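Ribosome biogenesis Nep1 RNA methyltransferase (Archaeoglobus fulgidus, PDB 3O7B) probably methylates N1 of a specific pseudouridine in 16S ribosomal RNA during ribosome biogenesis, using S-adenosylmethionine, as a homodimer of the SPOUT class. Local coordinates at residues 38-43 with 62-67; 45-50 with 72-77; 96-101 with 119-124; 30-35 with 92-97. All coordinates share one frame; numbering follows the deposited sequence.

Contact 1 of 4, residues 38-43 with 62-67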
loop_
_atom_site.group_PDB
_atom_site.type_symbol
_atom_site.label_atom_id
_atom_site.label_comp_id
_atom_site.label_asym_id
_atom_site.label_seq_id
_atom_site.Cartn_x
_atom_site.Cartn_y
_atom_site.Cartn_z
ATOM N N GLU A 38 17.704 3.868 -0.345
ATOM C CA GLU A 38 19.134 4.058 -0.106
ATOM C C GLU A 38 19.398 4.355 1.357
ATOM O O GLU A 38 18.521 4.876 2.066
ATOM C CB GLU A 38 19.676 5.211 -0.974
ATOM C CG GLU A 38 19.275 6.610 -0.519
ATOM C CD GLU A 38 19.614 7.666 -1.540
ATOM O OE1 GLU A 38 20.800 7.713 -1.945
ATOM O OE2 GLU A 38 18.716 8.431 -1.944
ATOM N N LEU A 39 20.617 4.057 1.797
ATOM C CA LEU A 39 21.065 4.469 3.113
ATOM C C LEU A 39 21.408 5.964 3.114
ATOM O O LEU A 39 21.605 6.568 2.057
ATOM C CB LEU A 39 22.264 3.622 3.558
ATOM C CG LEU A 39 22.005 2.116 3.650
ATOM C CD1 LEU A 39 23.284 1.367 3.993
ATOM C CD2 LEU A 39 20.895 1.814 4.650
ATOM N N ILE A 40 21.455 6.562 4.296
ATOM C CA ILE A 40 21.733 7.994 4.393
ATOM C C ILE A 40 23.089 8.293 3.718
ATOM O O ILE A 40 24.096 7.677 4.087
ATOM C CB ILE A 40 21.695 8.471 5.866
ATOM C CG1 ILE A 40 20.261 8.361 6.420
ATOM C CG2 ILE A 40 22.175 9.926 5.973
ATOM C CD1 ILE A 40 20.132 8.624 7.920
ATOM N N PRO A 41 23.106 9.196 2.708
ATOM C CA PRO A 41 24.357 9.554 2.033
ATOM C C PRO A 41 25.385 10.156 2.984
ATOM O O PRO A 41 25.042 10.870 3.931
ATOM C CB PRO A 41 23.920 10.595 0.995
ATOM C CG PRO A 41 22.492 10.325 0.763
ATOM C CD PRO A 41 21.964 9.902 2.110
ATOM N N GLN A 42 26.648 9.853 2.691
ATOM C CA GLN A 42 27.798 10.201 3.515
ATOM C C GLN A 42 27.788 11.657 3.964
ATOM O O GLN A 42 27.977 11.951 5.146
ATOM C CB GLN A 42 29.087 9.935 2.722
ATOM C CG GLN A 42 28.988 8.830 1.640
ATOM C CD GLN A 42 27.934 9.115 0.553
ATOM O OE1 GLN A 42 27.779 10.257 0.087
ATOM N NE2 GLN A 42 27.202 8.074 0.158
ATOM N N LYS A 43 27.549 12.553 3.012
ATOM C CA LYS A 43 27.762 13.985 3.211
ATOM C C LYS A 43 26.744 14.680 4.119
ATOM O O LYS A 43 26.938 15.834 4.498
ATOM C CB LYS A 43 27.845 14.696 1.858
ATOM C CG LYS A 43 26.544 14.728 1.071
ATOM C CD LYS A 43 26.717 15.508 -0.223
ATOM C CE LYS A 43 25.388 16.007 -0.765
ATOM N NZ LYS A 43 25.592 16.978 -1.878
ATOM N N GLU A 62 25.018 5.758 9.022
ATOM C CA GLU A 62 25.381 5.033 7.803
ATOM C C GLU A 62 24.575 3.749 7.587
ATOM O O GLU A 62 24.583 3.192 6.483
ATOM C CB GLU A 62 26.885 4.729 7.777
ATOM C CG GLU A 62 27.384 3.762 8.847
ATOM C CD GLU A 62 28.830 3.321 8.607
ATOM O OE1 GLU A 62 29.367 2.553 9.435
ATOM O OE2 GLU A 62 29.423 3.733 7.583
ATOM N N LYS A 63 23.902 3.290 8.645
ATOM C CA LYS A 63 23.092 2.067 8.602
ATOM C C LYS A 63 21.591 2.330 8.402
ATOM O O LYS A 63 20.802 1.386 8.271
ATOM C CB LYS A 63 23.287 1.263 9.893
ATOM C CG LYS A 63 24.742 0.989 10.276
ATOM C CD LYS A 63 25.443 0.144 9.232
ATOM C CE LYS A 63 26.810 -0.316 9.726
ATOM N NZ LYS A 63 26.688 -1.331 10.800
ATOM N N ILE A 64 21.208 3.601 8.387
ATOM C CA ILE A 64 19.790 3.989 8.405
ATOM C C ILE A 64 19.299 4.304 6.993
ATOM O O ILE A 64 20.002 4.936 6.192
ATOM C CB ILE A 64 19.574 5.186 9.347
ATOM C CG1 ILE A 64 19.858 4.765 10.798
ATOM C CG2 ILE A 64 18.144 5.751 9.226
ATOM C CD1 ILE A 64 19.959 5.924 11.779
ATOM N N LEU A 65 18.091 3.825 6.687
ATOM C CA LEU A 65 17.463 4.096 5.398
ATOM C C LEU A 65 16.998 5.554 5.339
ATOM O O LEU A 65 16.400 6.079 6.288
ATOM C CB LEU A 65 16.267 3.157 5.190
ATOM C CG LEU A 65 15.812 2.860 3.760
ATOM C CD1 LEU A 65 16.808 1.965 2.994
ATOM C CD2 LEU A 65 14.449 2.178 3.814
ATOM N N LEU A 66 17.284 6.204 4.221
ATOM C CA LEU A 66 16.868 7.586 4.007
ATOM C C LEU A 66 15.348 7.685 3.837
ATOM O O LEU A 66 14.763 6.972 3.016
ATOM C CB LEU A 66 17.610 8.162 2.793
ATOM C CG LEU A 66 17.444 9.661 2.537
ATOM C CD1 LEU A 66 18.103 10.481 3.651
ATOM C CD2 LEU A 66 17.977 10.059 1.153
ATOM N N ASP A 67 14.738 8.571 4.610
ATOM C CA ASP A 67 13.278 8.671 4.717
ATOM C C ASP A 67 12.983 10.138 4.935
ATOM O O ASP A 67 13.297 10.691 6.000
ATOM C CB ASP A 67 12.813 7.833 5.918
ATOM C CG ASP A 67 11.296 7.894 6.160
ATOM O OD1 ASP A 67 10.611 8.834 5.704
ATOM O OD2 ASP A 67 10.781 6.982 6.846
HETATM O O HOH W 1 15.493 5.651 0.672
#

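Contact 2 of 4, residues 45-50 with 72-77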
loop_
_atom_site.group_PDB
_atom_site.type_symbol
_atom_site.label_atom_id
_atom_site.label_comp_id
_atom_site.label_asym_id
_atom_site.label_seq_id
_atom_site.Cartn_x
_atom_site.Cartn_y
_atom_site.Cartn_z
ATOM N N ARG A 45 25.457 12.907 6.941
ATOM C CA ARG A 45 25.430 12.080 8.158
ATOM C C ARG A 45 25.693 12.845 9.458
ATOM O O ARG A 45 25.357 12.364 10.546
ATOM C CB ARG A 45 26.379 10.884 8.024
ATOM C CG ARG A 45 25.869 9.845 7.046
ATOM C CD ARG A 45 26.832 8.693 6.839
ATOM N NE ARG A 45 26.424 7.880 5.692
ATOM C CZ ARG A 45 27.218 7.043 5.026
ATOM N NH1 ARG A 45 28.488 6.882 5.386
ATOM N NH2 ARG A 45 26.739 6.366 3.993
ATOM N N GLY A 46 26.286 14.031 9.334
ATOM C CA GLY A 46 26.580 14.886 10.482
ATOM C C GLY A 46 25.512 15.920 10.783
ATOM O O GLY A 46 25.598 16.627 11.787
ATOM N N HIS A 47 24.504 16.019 9.917
ATOM C CA HIS A 47 23.382 16.937 10.138
ATOM C C HIS A 47 22.598 16.558 11.400
ATOM O O HIS A 47 22.369 15.377 11.651
ATOM C CB HIS A 47 22.461 16.955 8.915
ATOM C CG HIS A 47 21.424 18.035 8.948
ATOM N ND1 HIS A 47 20.281 17.947 9.713
ATOM C CD2 HIS A 47 21.349 19.222 8.297
ATOM C CE1 HIS A 47 19.549 19.033 9.540
ATOM N NE2 HIS A 47 20.177 19.824 8.688
ATOM N N PRO A 48 22.215 17.560 12.216
ATOM C CA PRO A 48 21.440 17.352 13.446
ATOM C C PRO A 48 20.178 16.489 13.316
ATOM O O PRO A 48 19.879 15.721 14.224
ATOM C CB PRO A 48 21.061 18.781 13.875
ATOM C CG PRO A 48 21.446 19.667 12.730
ATOM C CD PRO A 48 22.563 18.982 12.044
ATOM N N ALA A 49 19.437 16.619 12.217
ATOM C CA ALA A 49 18.239 15.792 12.011
ATOM C C ALA A 49 18.604 14.315 11.870
ATOM O O ALA A 49 17.864 13.440 12.321
ATOM C CB ALA A 49 17.455 16.261 10.801
ATOM N N VAL A 50 19.752 14.053 11.243
ATOM C CA VAL A 50 20.261 12.689 11.083
ATOM C C VAL A 50 20.822 12.147 12.400
ATOM O O VAL A 50 20.569 10.996 12.759
ATOM C CB VAL A 50 21.301 12.607 9.935
ATOM C CG1 VAL A 50 22.039 11.281 9.943
ATOM C CG2 VAL A 50 20.610 12.810 8.607
ATOM N N HIS A 72 14.103 15.152 6.204
ATOM C CA HIS A 72 13.887 16.250 5.257
ATOM C C HIS A 72 14.889 17.408 5.409
ATOM O O HIS A 72 15.492 17.848 4.430
ATOM C CB HIS A 72 12.476 16.807 5.411
ATOM C CG HIS A 72 12.202 17.987 4.525
ATOM N ND1 HIS A 72 12.244 19.290 4.980
ATOM C CD2 HIS A 72 11.929 18.061 3.199
ATOM C CE1 HIS A 72 11.984 20.112 3.979
ATOM N NE2 HIS A 72 11.781 19.393 2.889
ATOM N N THR A 73 15.042 17.901 6.630
ATOM C CA THR A 73 15.881 19.088 6.844
ATOM C C THR A 73 17.363 18.832 6.547
ATOM O O THR A 73 18.100 19.768 6.234
ATOM C CB THR A 73 15.704 19.686 8.246
ATOM O OG1 THR A 73 16.087 18.729 9.232
ATOM C CG2 THR A 73 14.264 20.085 8.468
ATOM N N ALA A 74 17.794 17.576 6.647
ATOM C CA ALA A 74 19.164 17.182 6.300
ATOM C C ALA A 74 19.383 16.987 4.797
ATOM O O ALA A 74 20.527 16.871 4.343
ATOM C CB ALA A 74 19.548 15.923 7.057
ATOM N N MET A 75 18.308 16.956 4.013
ATOM C CA MET A 75 18.403 16.564 2.605
ATOM C C MET A 75 18.546 17.710 1.613
ATOM O O MET A 75 18.606 17.477 0.409
ATOM C CB MET A 75 17.200 15.696 2.211
ATOM C CG MET A 75 17.202 14.332 2.888
ATOM S SD MET A 75 15.624 13.462 2.741
ATOM C CE MET A 75 15.573 13.111 0.990
ATOM N N LYS A 76 18.627 18.939 2.124
ATOM C CA LYS A 76 18.604 20.134 1.275
ATOM C C LYS A 76 19.703 20.159 0.208
ATOM O O LYS A 76 19.470 20.641 -0.912
ATOM C CB LYS A 76 18.639 21.412 2.129
ATOM C CG LYS A 76 17.383 21.648 2.962
ATOM C CD LYS A 76 17.615 22.728 4.026
ATOM C CE LYS A 76 16.556 22.669 5.115
ATOM N NZ LYS A 76 16.819 23.676 6.176
ATOM N N SER A 77 20.872 19.611 0.535
ATOM C CA SER A 77 22.031 19.640 -0.364
ATOM C C SER A 77 22.145 18.467 -1.339
ATOM O O SER A 77 23.080 18.407 -2.137
ATOM C CB SER A 77 23.320 19.725 0.451
ATOM O OG SER A 77 23.540 18.529 1.181
#

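Contact 3 of 4, residues 96-101 with 119-124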
loop_
_atom_site.group_PDB
_atom_site.type_symbol
_atom_site.label_atom_id
_atom_site.label_comp_id
_atom_site.label_asym_id
_atom_site.label_seq_id
_atom_site.Cartn_x
_atom_site.Cartn_y
_atom_site.Cartn_z
ATOM N N LEU A 96 1.442 -5.293 -2.896
ATOM C CA LEU A 96 0.353 -5.644 -3.784
ATOM C C LEU A 96 0.772 -6.716 -4.784
ATOM O O LEU A 96 0.074 -7.698 -4.994
ATOM C CB LEU A 96 -0.164 -4.414 -4.517
ATOM C CG LEU A 96 -1.196 -4.682 -5.606
ATOM C CD1 LEU A 96 -2.398 -5.503 -5.055
ATOM C CD2 LEU A 96 -1.660 -3.380 -6.165
ATOM N N LEU A 97 1.907 -6.486 -5.440
ATOM C CA LEU A 97 2.351 -7.417 -6.455
ATOM C C LEU A 97 2.542 -8.831 -5.891
ATOM O O LEU A 97 2.076 -9.814 -6.478
ATOM C CB LEU A 97 3.666 -6.898 -7.064
ATOM C CG LEU A 97 4.149 -7.750 -8.232
ATOM C CD1 LEU A 97 3.187 -7.685 -9.433
ATOM C CD2 LEU A 97 5.526 -7.292 -8.648
ATOM N N LEU A 98 3.210 -8.928 -4.746
ATOM C CA LEU A 98 3.505 -10.237 -4.186
ATOM C C LEU A 98 2.258 -10.934 -3.625
ATOM O O LEU A 98 2.267 -12.162 -3.453
ATOM C CB LEU A 98 4.622 -10.143 -3.162
ATOM C CG LEU A 98 5.997 -9.743 -3.737
ATOM C CD1 LEU A 98 6.905 -9.278 -2.607
ATOM C CD2 LEU A 98 6.607 -10.913 -4.447
ATOM N N ASP A 99 1.202 -10.157 -3.376
ATOM C CA ASP A 99 -0.102 -10.717 -2.948
ATOM C C ASP A 99 -0.840 -11.438 -4.083
ATOM O O ASP A 99 -1.829 -12.138 -3.845
ATOM C CB ASP A 99 -1.021 -9.597 -2.426
ATOM C CG ASP A 99 -0.637 -9.075 -1.029
ATOM O OD1 ASP A 99 0.194 -9.683 -0.304
ATOM O OD2 ASP A 99 -1.201 -8.007 -0.642
ATOM N N SER A 100 -0.411 -11.239 -5.326
ATOM C CA SER A 100 -1.041 -11.895 -6.479
ATOM C C SER A 100 -1.002 -13.416 -6.328
ATOM O O SER A 100 0.012 -13.975 -5.901
ATOM C CB SER A 100 -0.326 -11.512 -7.783
ATOM O OG SER A 100 -0.846 -12.274 -8.872
ATOM N N PRO A 101 -2.097 -14.100 -6.711
ATOM C CA PRO A 101 -2.028 -15.565 -6.697
ATOM C C PRO A 101 -1.234 -16.158 -7.877
ATOM O O PRO A 101 -0.948 -17.353 -7.893
ATOM C CB PRO A 101 -3.496 -15.979 -6.778
ATOM C CG PRO A 101 -4.119 -14.920 -7.565
ATOM C CD PRO A 101 -3.425 -13.625 -7.131
ATOM N N VAL A 119 13.862 -10.186 -5.490
ATOM C CA VAL A 119 12.920 -10.590 -4.443
ATOM C C VAL A 119 12.283 -11.908 -4.852
ATOM O O VAL A 119 11.560 -11.966 -5.839
ATOM C CB VAL A 119 11.820 -9.502 -4.198
ATOM C CG1 VAL A 119 10.926 -9.908 -3.032
ATOM C CG2 VAL A 119 12.446 -8.138 -3.913
ATOM N N ASN A 120 12.571 -12.983 -4.105
ATOM C CA ASN A 120 11.948 -14.269 -4.333
ATOM C C ASN A 120 10.435 -14.107 -4.364
ATOM O O ASN A 120 9.855 -13.433 -3.515
ATOM C CB ASN A 120 12.378 -15.198 -3.186
ATOM C CG ASN A 120 11.976 -16.656 -3.387
ATOM O OD1 ASN A 120 10.913 -16.980 -3.901
ATOM N ND2 ASN A 120 12.851 -17.556 -2.917
ATOM N N ARG A 121 9.804 -14.716 -5.359
ATOM C CA ARG A 121 8.377 -14.607 -5.539
ATOM C C ARG A 121 7.627 -15.055 -4.292
ATOM O O ARG A 121 6.527 -14.577 -4.031
ATOM C CB ARG A 121 7.940 -15.375 -6.808
ATOM C CG ARG A 121 6.455 -15.305 -7.131
ATOM C CD ARG A 121 5.995 -13.873 -7.414
ATOM N NE ARG A 121 4.549 -13.772 -7.578
ATOM C CZ ARG A 121 3.691 -13.629 -6.568
ATOM N NH1 ARG A 121 4.130 -13.573 -5.302
ATOM N NH2 ARG A 121 2.396 -13.523 -6.831
ATOM N N GLU A 122 8.231 -15.945 -3.509
ATOM C CA GLU A 122 7.573 -16.477 -2.321
ATOM C C GLU A 122 7.805 -15.671 -1.026
ATOM O O GLU A 122 7.281 -16.006 0.039
ATOM C CB GLU A 122 7.882 -17.973 -2.175
ATOM C CG GLU A 122 7.370 -18.829 -3.370
ATOM C CD GLU A 122 5.871 -18.679 -3.659
ATOM O OE1 GLU A 122 5.058 -18.643 -2.707
ATOM O OE2 GLU A 122 5.492 -18.613 -4.850
ATOM N N THR A 123 8.545 -14.571 -1.121
ATOM C CA THR A 123 8.834 -13.736 0.043
ATOM C C THR A 123 7.575 -13.039 0.577
ATOM O O THR A 123 6.805 -12.452 -0.193
ATOM C CB THR A 123 9.896 -12.663 -0.318
ATOM O OG1 THR A 123 11.098 -13.333 -0.692
ATOM C CG2 THR A 123 10.196 -11.743 0.852
ATOM N N ARG A 124 7.362 -13.109 1.896
ATOM C CA ARG A 124 6.317 -12.340 2.565
ATOM C C ARG A 124 6.971 -11.130 3.191
ATOM O O ARG A 124 7.654 -11.245 4.215
ATOM C CB ARG A 124 5.635 -13.157 3.674
ATOM C CG ARG A 124 4.857 -14.387 3.237
ATOM C CD ARG A 124 4.038 -14.949 4.439
ATOM N NE ARG A 124 4.781 -14.905 5.705
ATOM C CZ ARG A 124 5.532 -15.901 6.188
ATOM N NH1 ARG A 124 5.624 -17.042 5.523
ATOM N NH2 ARG A 124 6.186 -15.745 7.344
#

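Contact 4 of 4, residues 30-35 with 92-97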
loop_
_atom_site.group_PDB
_atom_site.type_symbol
_atom_site.label_atom_id
_atom_site.label_comp_id
_atom_site.label_asym_id
_atom_site.label_seq_id
_atom_site.Cartn_x
_atom_site.Cartn_y
_atom_site.Cartn_z
ATOM N N PHE A 30 8.544 -8.409 -13.148
ATOM C CA PHE A 30 8.208 -7.038 -12.838
ATOM C C PHE A 30 9.427 -6.370 -12.267
ATOM O O PHE A 30 10.108 -6.960 -11.407
ATOM C CB PHE A 30 7.091 -6.983 -11.789
ATOM C CG PHE A 30 5.725 -7.244 -12.338
ATOM C CD1 PHE A 30 4.809 -6.193 -12.488
ATOM C CD2 PHE A 30 5.322 -8.544 -12.674
ATOM C CE1 PHE A 30 3.520 -6.433 -12.961
ATOM C CE2 PHE A 30 4.021 -8.781 -13.168
ATOM C CZ PHE A 30 3.142 -7.720 -13.311
ATOM N N VAL A 31 9.746 -5.175 -12.772
ATOM C CA VAL A 31 10.901 -4.429 -12.335
ATOM C C VAL A 31 10.468 -3.047 -11.891
ATOM O O VAL A 31 9.940 -2.263 -12.698
ATOM C CB VAL A 31 11.972 -4.279 -13.473
ATOM C CG1 VAL A 31 13.214 -3.604 -12.955
ATOM C CG2 VAL A 31 12.279 -5.636 -14.089
ATOM N N PHE A 32 10.699 -2.724 -10.621
ATOM C CA PHE A 32 10.485 -1.369 -10.144
ATOM C C PHE A 32 11.733 -0.569 -10.372
ATOM O O PHE A 32 12.822 -0.979 -9.954
ATOM C CB PHE A 32 10.029 -1.375 -8.680
ATOM C CG PHE A 32 8.686 -2.035 -8.502
ATOM C CD1 PHE A 32 7.532 -1.400 -8.949
ATOM C CD2 PHE A 32 8.582 -3.314 -7.941
ATOM C CE1 PHE A 32 6.283 -2.027 -8.859
ATOM C CE2 PHE A 32 7.320 -3.939 -7.828
ATOM C CZ PHE A 32 6.180 -3.282 -8.286
ATOM N N LEU A 33 11.572 0.543 -11.075
ATOM C CA LEU A 33 12.712 1.358 -11.535
ATOM C C LEU A 33 12.978 2.557 -10.676
ATOM O O LEU A 33 12.046 3.256 -10.229
ATOM C CB LEU A 33 12.468 1.831 -12.968
ATOM C CG LEU A 33 12.395 0.767 -14.042
ATOM C CD1 LEU A 33 12.123 1.458 -15.372
ATOM C CD2 LEU A 33 13.700 -0.065 -14.125
ATOM N N GLU A 34 14.263 2.836 -10.452
ATOM C CA GLU A 34 14.693 4.011 -9.702
ATOM C C GLU A 34 13.973 4.090 -8.354
ATOM O O GLU A 34 13.545 5.167 -7.907
ATOM C CB GLU A 34 14.506 5.296 -10.525
ATOM C CG GLU A 34 15.442 5.355 -11.736
ATOM C CD GLU A 34 15.282 6.614 -12.537
ATOM O OE1 GLU A 34 14.752 7.609 -11.997
ATOM O OE2 GLU A 34 15.715 6.600 -13.714
ATOM N N ALA A 35 13.872 2.938 -7.691
ATOM C CA ALA A 35 13.209 2.922 -6.381
ATOM C C ALA A 35 13.973 3.782 -5.399
ATOM O O ALA A 35 15.219 3.800 -5.362
ATOM C CB ALA A 35 13.055 1.519 -5.866
ATOM N N GLN A 92 4.705 -0.369 -0.912
ATOM C CA GLN A 92 3.304 -0.679 -1.158
ATOM C C GLN A 92 3.137 -1.414 -2.470
ATOM O O GLN A 92 2.303 -2.315 -2.596
ATOM C CB GLN A 92 2.487 0.612 -1.132
ATOM C CG GLN A 92 2.538 1.317 0.245
ATOM C CD GLN A 92 2.326 2.820 0.200
ATOM O OE1 GLN A 92 2.096 3.408 -0.862
ATOM N NE2 GLN A 92 2.408 3.458 1.370
ATOM N N CYS A 93 3.942 -1.051 -3.474
ATOM C CA CYS A 93 3.844 -1.717 -4.753
ATOM C C CYS A 93 4.252 -3.169 -4.654
ATOM O O CYS A 93 3.619 -4.039 -5.236
ATOM C CB CYS A 93 4.729 -1.020 -5.793
ATOM S SG CYS A 93 4.162 0.633 -6.266
ATOM N N LEU A 94 5.316 -3.419 -3.893
ATOM C CA LEU A 94 5.759 -4.800 -3.686
ATOM C C LEU A 94 4.716 -5.608 -2.924
ATOM O O LEU A 94 4.490 -6.770 -3.228
ATOM C CB LEU A 94 7.066 -4.847 -2.901
ATOM C CG LEU A 94 8.320 -4.488 -3.701
ATOM C CD1 LEU A 94 9.446 -4.232 -2.716
ATOM C CD2 LEU A 94 8.645 -5.610 -4.680
ATOM N N LEU A 95 4.098 -4.993 -1.907
ATOM C CA LEU A 95 3.072 -5.740 -1.162
ATOM C C LEU A 95 1.967 -6.205 -2.084
ATOM O O LEU A 95 1.588 -7.369 -2.089
ATOM C CB LEU A 95 2.483 -4.904 -0.025
ATOM C CG LEU A 95 3.361 -4.640 1.190
ATOM C CD1 LEU A 95 2.559 -3.836 2.225
ATOM C CD2 LEU A 95 3.910 -5.927 1.790
ATOM N N LEU A 96 1.442 -5.293 -2.896
ATOM C CA LEU A 96 0.353 -5.644 -3.784
ATOM C C LEU A 96 0.772 -6.716 -4.784
ATOM O O LEU A 96 0.074 -7.698 -4.994
ATOM C CB LEU A 96 -0.164 -4.414 -4.517
ATOM C CG LEU A 96 -1.196 -4.682 -5.606
ATOM C CD1 LEU A 96 -2.398 -5.503 -5.055
ATOM C CD2 LEU A 96 -1.660 -3.380 -6.165
ATOM N N LEU A 97 1.907 -6.486 -5.440
ATOM C CA LEU A 97 2.351 -7.417 -6.455
ATOM C C LEU A 97 2.542 -8.831 -5.891
ATOM O O LEU A 97 2.076 -9.814 -6.478
ATOM C CB LEU A 97 3.666 -6.898 -7.064
ATOM C CG LEU A 97 4.149 -7.750 -8.232
ATOM C CD1 LEU A 97 3.187 -7.685 -9.433
ATOM C CD2 LEU A 97 5.526 -7.292 -8.648
#

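Contact 1 of 4, residues 38-43 with 62-67
The flat carboxylate of Glu-38 lies against the branched end of Leu-66, with Glu-38 OE2 3.6 Å from Leu-66 CD2. Its other oxygen, OE1, forms a salt bridge with Arg-84. With chi1 at 74°, CG of Glu-38 is tucked over its own backbone, and the extended chain runs beside Leu-66 in the same direction. An alanine here removes the carboxylate and the chain beyond CB; Arg-84 would probably lose its salt-bridge mate and a gap would open beside Leu-66. The backbones meet in a single beta bridge between Leu-39 and Leu-65. Leu-66 N donates to Glu-38 O at 2.8 Å, almost straight at 172°. Ile-40 N donates to Ile-64 O at 2.9 Å, more bent at 146°. A water bridges Glu-38 N (3.0 Å) and Leu-66 O, extending the link. Apolar groups fill in around the bridge. Ile-40 CD1 lies alongside Ile-64 CG2 at 3.7 Å. The Pro-41 ring crosses the Leu-66 side chain at about a right angle, Pro-41 CD to Leu-66 CD2 4.1 Å. Leu-39 turns outward, but its CD1 still reaches Glu-62 O at 3.3 Å. The bridge thus joins the two loops that flank helix 48-57. Leu-39 and Leu-65 pack on helix 129-142, through Phe-140 and Val-133, while Ile-40, Ile-64 and Leu-66 touch His-71 of helix 68-71.

Contact 2 of 4, residues 45-50 with 72-77
The imidazole of His-47 lies flat over the backbone of Ala-74. Ala-74 CA is 3.5 Å from the ring centroid and only 5° off the ring normal, a CH-pi contact. Ala-74 CB reaches in under the same ring, 3.4 Å from His-47 CG. Its methyl also meets Val-50 CG2 at 3.6 Å. Beside this, Thr-73 OG1 comes within 3.2 Å of Ala-49 CB and also nears His-47 CE1. His-47 NE2 stands close to Thr-73 O, but the angle is too poor for a hydrogen bond. A helix cap helps to fix the ring's rotation. His-47 is the N-cap residue of helix 48-57, and its ND1 accepts from Ala-49 N at 3.0 Å. The donor is tilted 18° out of the ring plane. CG is anti to the backbone N of His-47 (chi1 -170°), which carries the ring back across the first turn. Pro-48 CD covers the face opposite Ala-74, toward the rim. On the other segment, Met-75 N donates to His-72 O within the short 3-10 turn that presents Thr-73 and Ala-74. Further out, Val-50 packs on Ile-40, and Ser-77 O accepts from Lys-43 NZ.

Contact 3 of 4, residues 96-101 with 119-124
The guanidinium of Arg-121 makes the tight part of this contact, gripping backbone carbonyls toward the C-terminal end of helix 87-98. NH1 of Arg-121 donates to Leu-98 O at 3.0 Å and 147°. NH2 of Arg-121 donates to Ser-100 O at 2.6 Å, a bent bond of 131° with the donor above the carbonyl plane. Both oxygens lie at the guanidinium edge, whereas Leu-97 O stands over one face, 3.7 Å from Arg-121 NH2. NH2 also bonds Leu-102 O. A kink at chi2 (62°) bends the Arg-121 chain, which runs counter to the Leu-98 side chain. Leu-98 CD2 rests 3.7 Å from Arg-121 NH1. A methionine in place of Arg-121 has no side-chain N-H donors, and the carbonyls of Leu-98 and Ser-100 would probably lose these bonds. The apolar part is looser: Leu-98 CD1 meets Val-119 CG1 at 4.1 Å and Thr-123 O at 4.0 Å. On the solvent side, Glu-122 is exposed and forms a salt bridge with Arg-103. There the chain makes a type I turn from Asn-120 to Thr-123. Asn-120 OD1 accepts from Glu-122 N at 2.9 Å, an Asx turn. The carbonyls of Leu-98, Ser-100 and Leu-102 probably offset both the burial of the Arg-121 charge and the nearness of Arg-103, whose NE lies close to Arg-121 NH2.

Contact 4 of 4, residues 30-35 with 92-97
Phe-30 and Phe-32 of strand 28-35 both reach across to helix 87-98, within the alpha/beta core of the SPOUT fold. The helix runs on to strand 105-111, which lies parallel beside strand 28-35, so this is the packing of a beta-alpha-beta crossover. The short strand and helix segments are nearly antiparallel, at 171°, with axes 10.6 Å apart. The two rings are used differently. Phe-30 offers a face: Leu-97 CD1 sits over its centre, 3.6 Å from the centroid, in a CH-pi contact. The other branch, Leu-97 CD2, touches Phe-30 CB at 3.5 Å and Phe-32 CE2 at 3.9 Å, so it is wedged between the two phenylalanines. CG of Leu-97 is anti to the backbone N (chi1 -175°), which sends both methyls to the strand. Phe-32 meets the helix obliquely. Its CE2 lies 3.8 Å from Leu-94 CD2. Around the pair, Tyr-235 meets the Phe-30 ring edge-to-face, and Thr-228 of helix 224-239 touches Phe-32. The bound S-adenosylhomocysteine is about 8 Å from the side chain of Cys-93. Cys-93 CB packs 3.6 Å from Phe-32 CE1, and its SG lies obliquely 5.1 Å from the centroid of the Phe-32 ring.

From the N terminus, strand 28-35 opens contact 4, whose loop closes only at helix 87-98. Contacts 1 and 2 both fall within that long loop. They cross: 38-43 comes first, then 45-50, then 62-67 and 72-77. The two also touch, through a hydrogen bond from Arg-45 NE to Ile-40 O. Together they tie the loops around helices 48-57 and 68-71 into one peripheral unit. Contact 3 starts on Leu-96 and Leu-97, where contact 4 ends, and closes the loop of strands 105-111 and 116-119. Contact 4 packs helix 87-98 on strand 28-35, and contact 3 ties the helix's C-terminal end to the turn after strand 116-119. Contacts 2 and 3 lie on opposite sides of the chain centre.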